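Local coordinates for AB hydrolase-1 domain-containing protein (PDB 3BDI), which is of unknown function but, as a member of the alpha/beta hydrolase superfamily (ABHD14 family), is probably a serine hydrolase of the cytoplasm, at residues H34-S40 with A61-F67; V16-K20 with Y93-N97; G106-G112 with V131-V136; N51-Y57 with T200-R205. All coordinates share one frame; numbering follows the deposited sequence.

Contact 1: H34-S40 with A61-F67; sequences HGYSFTS and APDYPGF
His-34 and Ser-40 bracket an irregular loop that bends through a type I turn from Gly-35 to Phe-38 and lies against 61-67, where a strand end passes into a type II turn from Tyr-64 to Phe-67. The backbones come nearest at Ser-40 and Asp-63, whose CA atoms are 5.6 Å apart. The imidazole of His-34 ties the two together. Its ring sits between the backbone N and the carbonyl carbon (chi1 65°), which goes with NE2 turned to Tyr-64 and ND1 to Gly-35. NE2 accepts the backbone N-H of Tyr-64 (N to NE2 2.9 Å) in an almost straight bond tilted 20° from the ring plane, while ND1 donates to Gly-35 O at 2.8 Å, fixing the ring's rotation. The carboxylate of Asp-63 grips Ser-40 twice through OD1: the backbone N arrives nearly along the C-O axis at 2.8 Å, and OG from above the carboxylate plane at 2.7 Å. Asp-63 OD2 takes a bond from Arg-69 N and one from a water that also meets Thr-39 OG1, itself hydrogen-bonded to Met-41 N. Phe-67 joins Tyr-36 in an offset edge-to-face pair (CE2 to CD1 3.7 Å, planes 79° apart) and lays CB against His-34 CE1. Together His-34, Tyr-36 and Phe-67 form an aromatic cluster in the loops after strands 28-33 and 57-62, at the C-terminal edge of an alpha/beta hydrolase sheet.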
# COMPACT_ATOMS: atom_id res chain seq x y z
N HIS A 34 2.12 -2.89 -4.54
CA HIS A 34 3.11 -2.35 -5.44
C HIS A 34 2.52 -1.51 -6.60
O HIS A 34 1.34 -1.57 -6.94
CB HIS A 34 3.99 -3.49 -5.95
CG HIS A 34 3.25 -4.48 -6.77
ND1 HIS A 34 2.87 -4.21 -8.07
CD2 HIS A 34 2.79 -5.71 -6.46
CE1 HIS A 34 2.18 -5.26 -8.51
NE2 HIS A 34 2.11 -6.18 -7.55
N GLY A 35 3.43 -0.80 -7.26
CA GLY A 35 3.15 -0.07 -8.49
C GLY A 35 3.22 -0.93 -9.72
O GLY A 35 3.65 -2.09 -9.67
N TYR A 36 2.79 -0.36 -10.83
CA TYR A 36 2.70 -1.04 -12.11
C TYR A 36 4.05 -1.71 -12.49
O TYR A 36 4.06 -2.81 -13.08
CB TYR A 36 2.29 -0.05 -13.21
CG TYR A 36 2.11 -0.66 -14.57
CD1 TYR A 36 0.91 -1.21 -14.93
CD2 TYR A 36 3.16 -0.69 -15.46
CE1 TYR A 36 0.75 -1.80 -16.21
CE2 TYR A 36 3.01 -1.23 -16.72
CZ TYR A 36 1.82 -1.77 -17.07
OH TYR A 36 1.73 -2.30 -18.36
N SER A 37 5.18 -1.05 -12.18
CA SER A 37 6.47 -1.43 -12.70
C SER A 37 7.25 -2.33 -11.77
O SER A 37 8.34 -2.77 -12.16
CB SER A 37 7.32 -0.20 -13.00
OG SER A 37 6.69 0.59 -14.01
N PHE A 38 6.70 -2.62 -10.58
CA PHE A 38 7.46 -3.36 -9.55
C PHE A 38 6.60 -4.49 -9.00
O PHE A 38 5.48 -4.73 -9.46
CB PHE A 38 7.90 -2.40 -8.44
CG PHE A 38 8.73 -1.24 -8.99
CD1 PHE A 38 10.02 -1.50 -9.46
CD2 PHE A 38 8.21 0.05 -9.11
CE1 PHE A 38 10.78 -0.50 -10.03
CE2 PHE A 38 8.99 1.06 -9.68
CZ PHE A 38 10.26 0.77 -10.15
N THR A 39 7.19 -5.27 -8.10
CA THR A 39 6.47 -6.37 -7.47
C THR A 39 6.73 -6.39 -5.99
O THR A 39 7.46 -5.54 -5.45
CB THR A 39 6.84 -7.76 -8.10
OG1 THR A 39 8.12 -8.24 -7.65
CG2 THR A 39 6.79 -7.73 -9.61
N SER A 40 6.22 -7.42 -5.30
CA SER A 40 6.49 -7.60 -3.88
C SER A 40 7.97 -7.85 -3.58
O SER A 40 8.40 -7.64 -2.43
CB SER A 40 5.66 -8.73 -3.31
OG SER A 40 6.04 -9.95 -3.89
N ALA A 61 2.71 -8.74 1.73
CA ALA A 61 2.89 -8.05 0.44
C ALA A 61 2.63 -9.02 -0.71
O ALA A 61 3.44 -9.92 -0.93
CB ALA A 61 4.31 -7.49 0.32
N PRO A 62 1.51 -8.89 -1.42
CA PRO A 62 1.24 -9.74 -2.60
C PRO A 62 1.70 -9.11 -3.91
O PRO A 62 1.86 -7.89 -4.01
CB PRO A 62 -0.27 -9.82 -2.60
CG PRO A 62 -0.71 -8.50 -2.08
CD PRO A 62 0.38 -7.99 -1.12
N ASP A 63 1.86 -9.96 -4.92
CA ASP A 63 1.88 -9.51 -6.32
C ASP A 63 0.42 -9.40 -6.74
O ASP A 63 -0.37 -10.34 -6.54
CB ASP A 63 2.64 -10.44 -7.22
CG ASP A 63 4.14 -10.44 -6.96
OD1 ASP A 63 4.63 -9.60 -6.19
OD2 ASP A 63 4.82 -11.32 -7.55
N TYR A 64 0.04 -8.24 -7.26
CA TYR A 64 -1.34 -8.00 -7.69
C TYR A 64 -1.65 -9.01 -8.81
O TYR A 64 -0.81 -9.25 -9.65
CB TYR A 64 -1.55 -6.55 -8.17
CG TYR A 64 -3.05 -6.23 -8.24
CD1 TYR A 64 -3.77 -5.94 -7.10
CD2 TYR A 64 -3.73 -6.43 -9.41
CE1 TYR A 64 -5.11 -5.82 -7.13
CE2 TYR A 64 -5.11 -6.31 -9.45
CZ TYR A 64 -5.78 -5.96 -8.32
OH TYR A 64 -7.13 -5.87 -8.28
N PRO A 65 -2.87 -9.58 -8.84
CA PRO A 65 -3.22 -10.46 -9.98
C PRO A 65 -2.88 -9.86 -11.34
O PRO A 65 -3.22 -8.73 -11.60
CB PRO A 65 -4.74 -10.67 -9.78
CG PRO A 65 -4.90 -10.62 -8.26
CD PRO A 65 -3.96 -9.53 -7.82
N GLY A 66 -2.20 -10.64 -12.17
CA GLY A 66 -1.76 -10.16 -13.44
C GLY A 66 -0.38 -9.56 -13.46
O GLY A 66 0.13 -9.26 -14.56
N PHE A 67 0.28 -9.48 -12.30
CA PHE A 67 1.59 -8.86 -12.15
C PHE A 67 2.50 -9.84 -11.44
O PHE A 67 2.05 -10.74 -10.72
CB PHE A 67 1.50 -7.57 -11.30
CG PHE A 67 0.77 -6.47 -11.99
CD1 PHE A 67 -0.63 -6.43 -12.04
CD2 PHE A 67 1.48 -5.47 -12.64
CE1 PHE A 67 -1.27 -5.41 -12.67
CE2 PHE A 67 0.81 -4.46 -13.27
CZ PHE A 67 -0.56 -4.46 -13.33
O HOH W 1 0.04 -5.57 -4.63
O HOH W 2 7.58 -11.24 -7.82

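Contact 2: V16-K20 with Y93-N97; sequences VFQRK and YLKAN
Tyr-93, in the last turn of its helix, reaches across to Gln-18 on the strand with its phenol: OH donates to OE1 at 2.6 Å, tilted 24° from the carbonyl plane of the amide. The tyrosine CG stands opposite its own backbone N (chi1 173°), which sends the ring off the helix toward the strand, and its plane is turned 81° from the amide of Gln-18. Val-16 CG1 makes a looser apolar contact with Tyr-93 CE1, at 4.5 Å. The backbone carbonyl of Tyr-93 then receives Asn-97 twice, through N and through ND2, from opposite faces of its plane. Asn-97 thus folds back over the helix end, its ND2 lying above one face of the Tyr-93 ring. From there its carboxamide meets that of Gln-18 nearly coplanar, in a reciprocal pair: ND2 gives to Gln-18 OE1 at 3.0 Å, and Gln-18 NE2 gives to Asn-97 OD1 at 2.9 Å, each bond falling on a lone pair in the carbonyl plane. Gln-18 OE1 holds two donors, the amide and the phenol, while its NE2 also serves Glu-7. A water links Asn-97 OD1 to Lys-20 NZ, which forms a salt bridge with Glu-7. The polar network joins the C-terminal end of helix 83-96 to strand 14-21, which runs between strands 5-11 and 57-62; Tyr-93 and Asn-97 also touch Tyr-60 of the latter.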
# COMPACT_ATOMS: atom_id res chain seq x y z
N VAL A 16 -2.28 -16.25 -5.89
CA VAL A 16 -1.58 -15.03 -5.56
C VAL A 16 -0.26 -15.37 -4.89
O VAL A 16 -0.24 -16.11 -3.91
CB VAL A 16 -2.45 -14.18 -4.62
CG1 VAL A 16 -1.71 -12.95 -4.12
CG2 VAL A 16 -3.70 -13.77 -5.37
N PHE A 17 0.84 -14.82 -5.39
CA PHE A 17 2.11 -14.87 -4.70
C PHE A 17 2.14 -13.81 -3.62
O PHE A 17 1.74 -12.67 -3.83
CB PHE A 17 3.26 -14.60 -5.67
CG PHE A 17 4.62 -14.55 -5.01
CD1 PHE A 17 5.18 -15.71 -4.53
CD2 PHE A 17 5.34 -13.36 -4.87
CE1 PHE A 17 6.39 -15.69 -3.89
CE2 PHE A 17 6.57 -13.32 -4.26
CZ PHE A 17 7.11 -14.53 -3.78
N GLN A 18 2.62 -14.18 -2.43
CA GLN A 18 2.86 -13.20 -1.39
C GLN A 18 4.09 -13.46 -0.59
O GLN A 18 4.57 -14.59 -0.49
CB GLN A 18 1.65 -13.09 -0.43
CG GLN A 18 1.45 -14.29 0.48
CD GLN A 18 0.30 -14.10 1.48
OE1 GLN A 18 -0.41 -13.10 1.44
NE2 GLN A 18 0.04 -15.10 2.33
N ARG A 19 4.58 -12.39 0.00
CA ARG A 19 5.68 -12.40 0.98
C ARG A 19 5.16 -11.87 2.29
O ARG A 19 4.43 -10.89 2.31
CB ARG A 19 6.81 -11.52 0.48
CG ARG A 19 7.14 -11.75 -1.00
CD ARG A 19 8.25 -10.86 -1.46
NE ARG A 19 9.56 -11.32 -1.00
CZ ARG A 19 10.61 -10.52 -0.83
NH1 ARG A 19 10.47 -9.21 -0.93
NH2 ARG A 19 11.79 -11.05 -0.47
N LYS A 20 5.52 -12.53 3.40
CA LYS A 20 5.00 -12.07 4.68
C LYS A 20 5.99 -12.30 5.80
O LYS A 20 6.77 -13.21 5.70
CB LYS A 20 3.66 -12.73 5.03
CG LYS A 20 3.77 -14.20 5.31
CD LYS A 20 2.41 -14.84 5.49
CE LYS A 20 2.52 -16.29 5.94
NZ LYS A 20 1.20 -17.04 5.90
N TYR A 93 -8.09 -10.37 0.09
CA TYR A 93 -6.71 -10.76 0.39
C TYR A 93 -6.44 -10.71 1.89
O TYR A 93 -5.88 -11.64 2.44
CB TYR A 93 -5.76 -9.83 -0.37
CG TYR A 93 -4.31 -10.02 0.00
CD1 TYR A 93 -3.60 -11.13 -0.38
CD2 TYR A 93 -3.67 -9.07 0.82
CE1 TYR A 93 -2.30 -11.27 -0.03
CE2 TYR A 93 -2.36 -9.19 1.16
CZ TYR A 93 -1.66 -10.33 0.77
OH TYR A 93 -0.35 -10.49 1.13
N LEU A 94 -6.90 -9.64 2.55
CA LEU A 94 -6.77 -9.59 3.99
C LEU A 94 -7.57 -10.73 4.64
O LEU A 94 -7.04 -11.43 5.51
CB LEU A 94 -7.20 -8.23 4.50
CG LEU A 94 -6.32 -7.02 4.15
CD1 LEU A 94 -6.97 -5.74 4.66
CD2 LEU A 94 -4.90 -7.19 4.73
N LYS A 95 -8.79 -10.97 4.17
CA LYS A 95 -9.64 -12.05 4.71
C LYS A 95 -8.98 -13.39 4.52
O LYS A 95 -8.98 -14.23 5.42
CB LYS A 95 -11.01 -12.04 4.04
CG LYS A 95 -11.98 -13.12 4.53
CD LYS A 95 -13.37 -12.97 3.91
N ALA A 96 -8.37 -13.63 3.36
CA ALA A 96 -7.70 -14.90 3.12
C ALA A 96 -6.57 -15.19 4.08
O ALA A 96 -6.26 -16.33 4.37
CB ALA A 96 -7.20 -14.98 1.66
N ASN A 97 -5.91 -14.12 4.54
CA ASN A 97 -4.83 -14.20 5.51
C ASN A 97 -5.32 -14.14 6.97
O ASN A 97 -4.51 -14.13 7.87
CB ASN A 97 -3.80 -13.08 5.29
CG ASN A 97 -2.84 -13.41 4.17
OD1 ASN A 97 -2.00 -14.32 4.31
ND2 ASN A 97 -2.97 -12.69 3.02
O HOH W 3 -1.07 -15.67 6.39

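Contact 3: G106-G112 with V131-V136; sequences GASMGGG and VAPAWV
Ser-108 lies at the sharp strand-to-helix turn of a probable nucleophile elbow, Gly-Ala-Ser-Met-Gly, of the alpha/beta hydrolase fold, with the segment 131-136 running alongside. Its strained backbone (phi 63°) allows the turn, and OG, swung opposite the backbone N (chi1 -166°), bonds to His-186 NE2, consistent with a catalytic triad completed by Asp-158. The strand ends pair through one parallel bridge at Ala-107 and Val-131: Val-131 N donates to Gly-106 O and Ser-108 N to Val-131 O, both at 2.9 Å. Beyond it, Ala-134 N reaches Ser-108 O at 3.0 Å from well above the carbonyl plane, an acceptor already used by Gly-112 N. Ala-107 and Val-131 set their CB atoms side by side on one face of the sheet. The selenomethionine Met-109, in the conformer described, one of two, is extended through chi1 and chi2 and so runs beside Trp-135. Its CB stands over the six-membered ring, CG touches CZ3 and CH2, and SE sits obliquely in a Met-aromatic contact, 4.5 Å from the centroid. The bend at chi3 (75°) turns CE away, to the loop of His-34; SE also touches Phe-67. Gly-111 and Gly-112 let the loop press close on the helix: Pro-133 CB packs on Gly-111, and Val-136 CG1 lies only 3.3 Å from Gly-112 CA, tighter than ordinary van der Waals contact.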
# COMPACT_ATOMS: atom_id res chain seq x y z
N GLY A 106 0.26 1.71 -0.33
CA GLY A 106 0.31 1.50 -1.76
C GLY A 106 1.20 2.51 -2.45
O GLY A 106 1.16 3.72 -2.14
N ALA A 107 1.96 2.02 -3.44
CA ALA A 107 2.76 2.88 -4.28
C ALA A 107 2.12 3.01 -5.66
O ALA A 107 1.79 2.03 -6.29
CB ALA A 107 4.15 2.30 -4.43
N SER A 108 1.93 4.25 -6.13
CA SER A 108 1.56 4.53 -7.52
C SER A 108 0.17 3.89 -7.78
O SER A 108 -0.79 4.25 -7.08
CB SER A 108 2.67 4.16 -8.47
OG SER A 108 2.47 4.72 -9.76
N MSE A 109 0.06 3.01 -8.77
CA MSE A 109 -1.16 2.25 -8.97
C MSE A 109 -1.70 1.75 -7.62
O MSE A 109 -2.88 1.89 -7.32
CB MSE A 109 -0.85 1.06 -9.91
CG MSE A 109 -1.98 0.08 -10.08
SE MSE A 109 -1.43 -1.44 -11.18
CE MSE A 109 -0.31 -2.48 -9.99
N GLY A 110 -0.83 1.12 -6.81
CA GLY A 110 -1.17 0.55 -5.53
C GLY A 110 -1.70 1.59 -4.56
O GLY A 110 -2.51 1.29 -3.68
N GLY A 111 -1.19 2.80 -4.66
CA GLY A 111 -1.70 3.91 -3.84
C GLY A 111 -3.14 4.23 -4.20
O GLY A 111 -3.96 4.50 -3.31
N GLY A 112 -3.46 4.27 -5.49
CA GLY A 112 -4.85 4.34 -5.88
C GLY A 112 -5.69 3.22 -5.33
O GLY A 112 -6.83 3.43 -4.85
N VAL A 131 2.07 6.38 -1.63
CA VAL A 131 3.27 6.92 -2.24
C VAL A 131 2.90 7.37 -3.65
O VAL A 131 2.74 6.55 -4.55
CB VAL A 131 4.42 5.90 -2.30
CG1 VAL A 131 5.76 6.57 -2.66
CG2 VAL A 131 4.55 5.16 -0.94
N ALA A 132 2.71 8.69 -3.83
CA ALA A 132 2.33 9.27 -5.11
C ALA A 132 1.22 8.47 -5.79
O ALA A 132 1.36 7.97 -6.91
CB ALA A 132 3.52 9.50 -6.02
N PRO A 133 0.06 8.36 -5.12
CA PRO A 133 -1.03 7.56 -5.65
C PRO A 133 -1.53 7.98 -7.01
O PRO A 133 -1.80 9.16 -7.22
CB PRO A 133 -2.14 7.74 -4.62
CG PRO A 133 -1.78 9.02 -3.84
CD PRO A 133 -0.28 8.98 -3.81
N ALA A 134 -1.59 7.02 -7.92
CA ALA A 134 -2.11 7.18 -9.27
C ALA A 134 -3.56 6.74 -9.30
O ALA A 134 -4.05 6.06 -8.42
CB ALA A 134 -1.29 6.34 -10.23
N TRP A 135 -4.27 7.23 -10.32
CA TRP A 135 -5.64 6.79 -10.68
C TRP A 135 -6.76 7.24 -9.73
O TRP A 135 -7.88 6.67 -9.77
CB TRP A 135 -5.72 5.27 -10.89
CG TRP A 135 -4.72 4.67 -11.86
CD1 TRP A 135 -3.87 5.33 -12.71
CD2 TRP A 135 -4.50 3.26 -12.10
NE1 TRP A 135 -3.12 4.43 -13.43
CE2 TRP A 135 -3.49 3.16 -13.08
CE3 TRP A 135 -5.05 2.09 -11.56
CZ2 TRP A 135 -3.03 1.92 -13.57
CZ3 TRP A 135 -4.59 0.84 -12.05
CH2 TRP A 135 -3.58 0.78 -13.05
N VAL A 136 -6.51 8.25 -8.91
CA VAL A 136 -7.53 8.66 -7.94
C VAL A 136 -8.07 10.09 -8.17
O VAL A 136 -8.79 10.61 -7.34
CB VAL A 136 -7.06 8.49 -6.45
CG1 VAL A 136 -6.83 7.02 -6.15
CG2 VAL A 136 -5.83 9.33 -6.14

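Contact 4: N51-Y57 with T200-R205; sequences NYSKIGY and TVDFLR
Leu-204 and Tyr-52 form the centre of this helix-to-helix contact, the CD1 methyl of the leucine standing over one face of the phenol ring, 3.9 Å from its centroid in a CH-pi contact. The same leucine uses three of its carbons: besides CD1, CB meets Ile-55 CD1 at 3.5 Å and the Tyr-57 ring beside it, and CD2 lies against Tyr-57 OH. Ile-55 places CG1 between its backbone N and carbonyl carbon (chi1 59°), which carries CD1 to Leu-204 and leaves CG2 to touch Val-201 CG1 and, in one of the two conformers of Arg-205, a face of its guanidinium. At the edge of the Tyr-52 ring Val-201 CG2 packs near the plane, and OH donates to Thr-200 OG1 at 2.7 Å, the one direct hydrogen bond assigned between the two segments. Thr-200 OG1 is also hydrogen-bonded to Phe-196 O of its own helix, which fixes its rotation and so steadies the acceptor for the phenol. A water bridges Tyr-57 OH, at 2.8 Å, and Leu-204 O, at 2.7 Å. What sets these groups in place in 51-57 is a Schellman motif: Gly-56, with positive phi, takes the C-prime position, Tyr-57 N bonds to Tyr-52 O, and Gly-56 N to Ser-53 O, closing helix 48-53. Helix 48-53 thus leans on the C-terminal helix 193-205, and the two together rest on the sheet, with Tyr-52, Tyr-57 and Leu-204 touching Ile-30 of strand 28-33 and, in strand 102-107, Met-105 or Val-103.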
# COMPACT_ATOMS: atom_id res chain seq x y z
N ASN A 51 11.94 -3.82 8.87
CA ASN A 51 11.71 -2.52 9.51
C ASN A 51 10.31 -2.34 10.11
O ASN A 51 10.15 -1.68 11.16
CB ASN A 51 12.03 -1.38 8.54
CG ASN A 51 13.52 -1.12 8.44
OD1 ASN A 51 14.15 -0.79 9.45
ND2 ASN A 51 14.05 -1.13 7.25
N TYR A 52 9.28 -2.87 9.46
CA TYR A 52 7.93 -2.78 10.02
C TYR A 52 7.65 -3.82 11.06
O TYR A 52 6.91 -3.56 12.01
CB TYR A 52 6.87 -2.77 8.95
CG TYR A 52 6.95 -1.63 7.95
CD1 TYR A 52 7.60 -0.41 8.26
CD2 TYR A 52 6.40 -1.74 6.66
CE1 TYR A 52 7.70 0.59 7.34
CE2 TYR A 52 6.47 -0.71 5.75
CZ TYR A 52 7.14 0.47 6.07
OH TYR A 52 7.20 1.43 5.11
N SER A 53 8.28 -4.99 10.94
CA SER A 53 8.15 -6.03 11.95
C SER A 53 8.74 -5.60 13.29
O SER A 53 8.26 -5.99 14.35
CB SER A 53 8.82 -7.31 11.46
OG SER A 53 8.59 -8.35 12.35
N LYS A 54 9.82 -4.82 13.25
CA LYS A 54 10.52 -4.42 14.46
C LYS A 54 9.72 -3.42 15.27
O LYS A 54 10.09 -3.21 16.45
CB LYS A 54 11.89 -3.84 14.09
CG LYS A 54 12.92 -4.93 13.89
CD LYS A 54 14.21 -4.39 13.27
CE LYS A 54 15.30 -5.45 13.38
NZ LYS A 54 16.62 -4.95 12.86
N ILE A 55 8.69 -2.80 14.69
CA ILE A 55 7.76 -1.91 15.44
C ILE A 55 6.41 -2.62 15.66
O ILE A 55 5.40 -1.96 15.86
CB ILE A 55 7.60 -0.48 14.79
CG1 ILE A 55 7.08 -0.53 13.36
CG2 ILE A 55 8.97 0.26 14.82
CD1 ILE A 55 6.59 0.78 12.79
N GLY A 56 6.41 -3.96 15.61
CA GLY A 56 5.25 -4.77 16.01
C GLY A 56 4.13 -4.99 15.00
O GLY A 56 3.06 -5.45 15.37
N TYR A 57 4.38 -4.69 13.72
CA TYR A 57 3.43 -4.99 12.64
C TYR A 57 3.70 -6.36 11.98
O TYR A 57 4.83 -6.73 11.67
CB TYR A 57 3.46 -3.88 11.56
CG TYR A 57 2.76 -2.59 11.94
CD1 TYR A 57 3.39 -1.64 12.77
CD2 TYR A 57 1.50 -2.25 11.50
CE1 TYR A 57 2.77 -0.45 13.13
CE2 TYR A 57 0.88 -1.05 11.85
CZ TYR A 57 1.47 -0.14 12.71
OH TYR A 57 0.87 1.06 13.02
N THR A 200 8.17 6.50 7.19
CA THR A 200 7.06 5.57 7.35
C THR A 200 7.06 4.92 8.72
O THR A 200 6.01 4.75 9.32
CB THR A 200 6.97 4.52 6.24
OG1 THR A 200 8.19 3.76 6.18
CG2 THR A 200 6.59 5.19 4.87
N VAL A 201 8.22 4.59 9.27
CA VAL A 201 8.30 4.06 10.62
C VAL A 201 7.80 5.10 11.63
O VAL A 201 7.08 4.77 12.58
CB VAL A 201 9.72 3.57 10.95
CG1 VAL A 201 9.91 3.34 12.47
CG2 VAL A 201 10.03 2.28 10.17
N ASP A 202 8.20 6.36 11.46
CA ASP A 202 7.74 7.39 12.39
C ASP A 202 6.20 7.51 12.35
O ASP A 202 5.54 7.59 13.40
CB ASP A 202 8.38 8.70 12.03
CG ASP A 202 8.04 9.76 12.99
OD1 ASP A 202 8.58 9.74 14.14
OD2 ASP A 202 7.19 10.55 12.62
N PHE A 203 5.60 7.52 11.15
CA PHE A 203 4.17 7.55 11.02
C PHE A 203 3.49 6.38 11.72
O PHE A 203 2.53 6.53 12.45
CB PHE A 203 3.80 7.59 9.53
CG PHE A 203 2.32 7.45 9.25
CD1 PHE A 203 1.45 8.51 9.42
CD2 PHE A 203 1.79 6.27 8.78
CE1 PHE A 203 0.13 8.35 9.17
CE2 PHE A 203 0.46 6.14 8.52
CZ PHE A 203 -0.36 7.18 8.72
N LEU A 204 3.99 5.17 11.46
CA LEU A 204 3.37 3.98 12.02
C LEU A 204 3.52 3.94 13.53
O LEU A 204 2.60 3.47 14.24
CB LEU A 204 3.98 2.71 11.38
CG LEU A 204 3.67 2.52 9.93
CD1 LEU A 204 4.49 1.36 9.27
CD2 LEU A 204 2.16 2.22 9.71
N ARG A 205 4.65 4.38 14.05
CA ARG A 205 4.84 4.37 15.51
C ARG A 205 3.72 5.18 16.19
O ARG A 205 3.23 4.85 17.25
CB ARG A 205 6.23 4.90 15.95
CG ARG A 205 7.46 3.90 15.83
CD ARG A 205 8.78 4.40 16.48
NE ARG A 205 9.89 3.41 16.45
CZ ARG A 205 10.11 2.43 17.34
NH1 ARG A 205 9.30 2.19 18.39
NH2 ARG A 205 11.17 1.65 17.15
O HOH W 4 1.88 1.25 15.64

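Overall arrangement
Contacts 1, 2 and 3 are buried, while contact 4, between two helices and their ends, is only partly so. Contacts 1 and 2 adjoin through strands 57-62 and 14-21, neighbours in the sheet: Ala-61 N and Asp-63 N probably bond to Arg-19 O and Phe-17 O. Contacts 1 and 3 meet where Met-109 packs on the backbone of His-34 and Tyr-36 and on Phe-67, with SE of Met-109 3.8 Å from CZ of Phe-67 in the conformer described. Chemistry follows place: backbone bonds and glycines dominate contact 3, side-chain grips on backbone mark contact 1, an amide network fills contact 2, and contact 4 is mainly apolar.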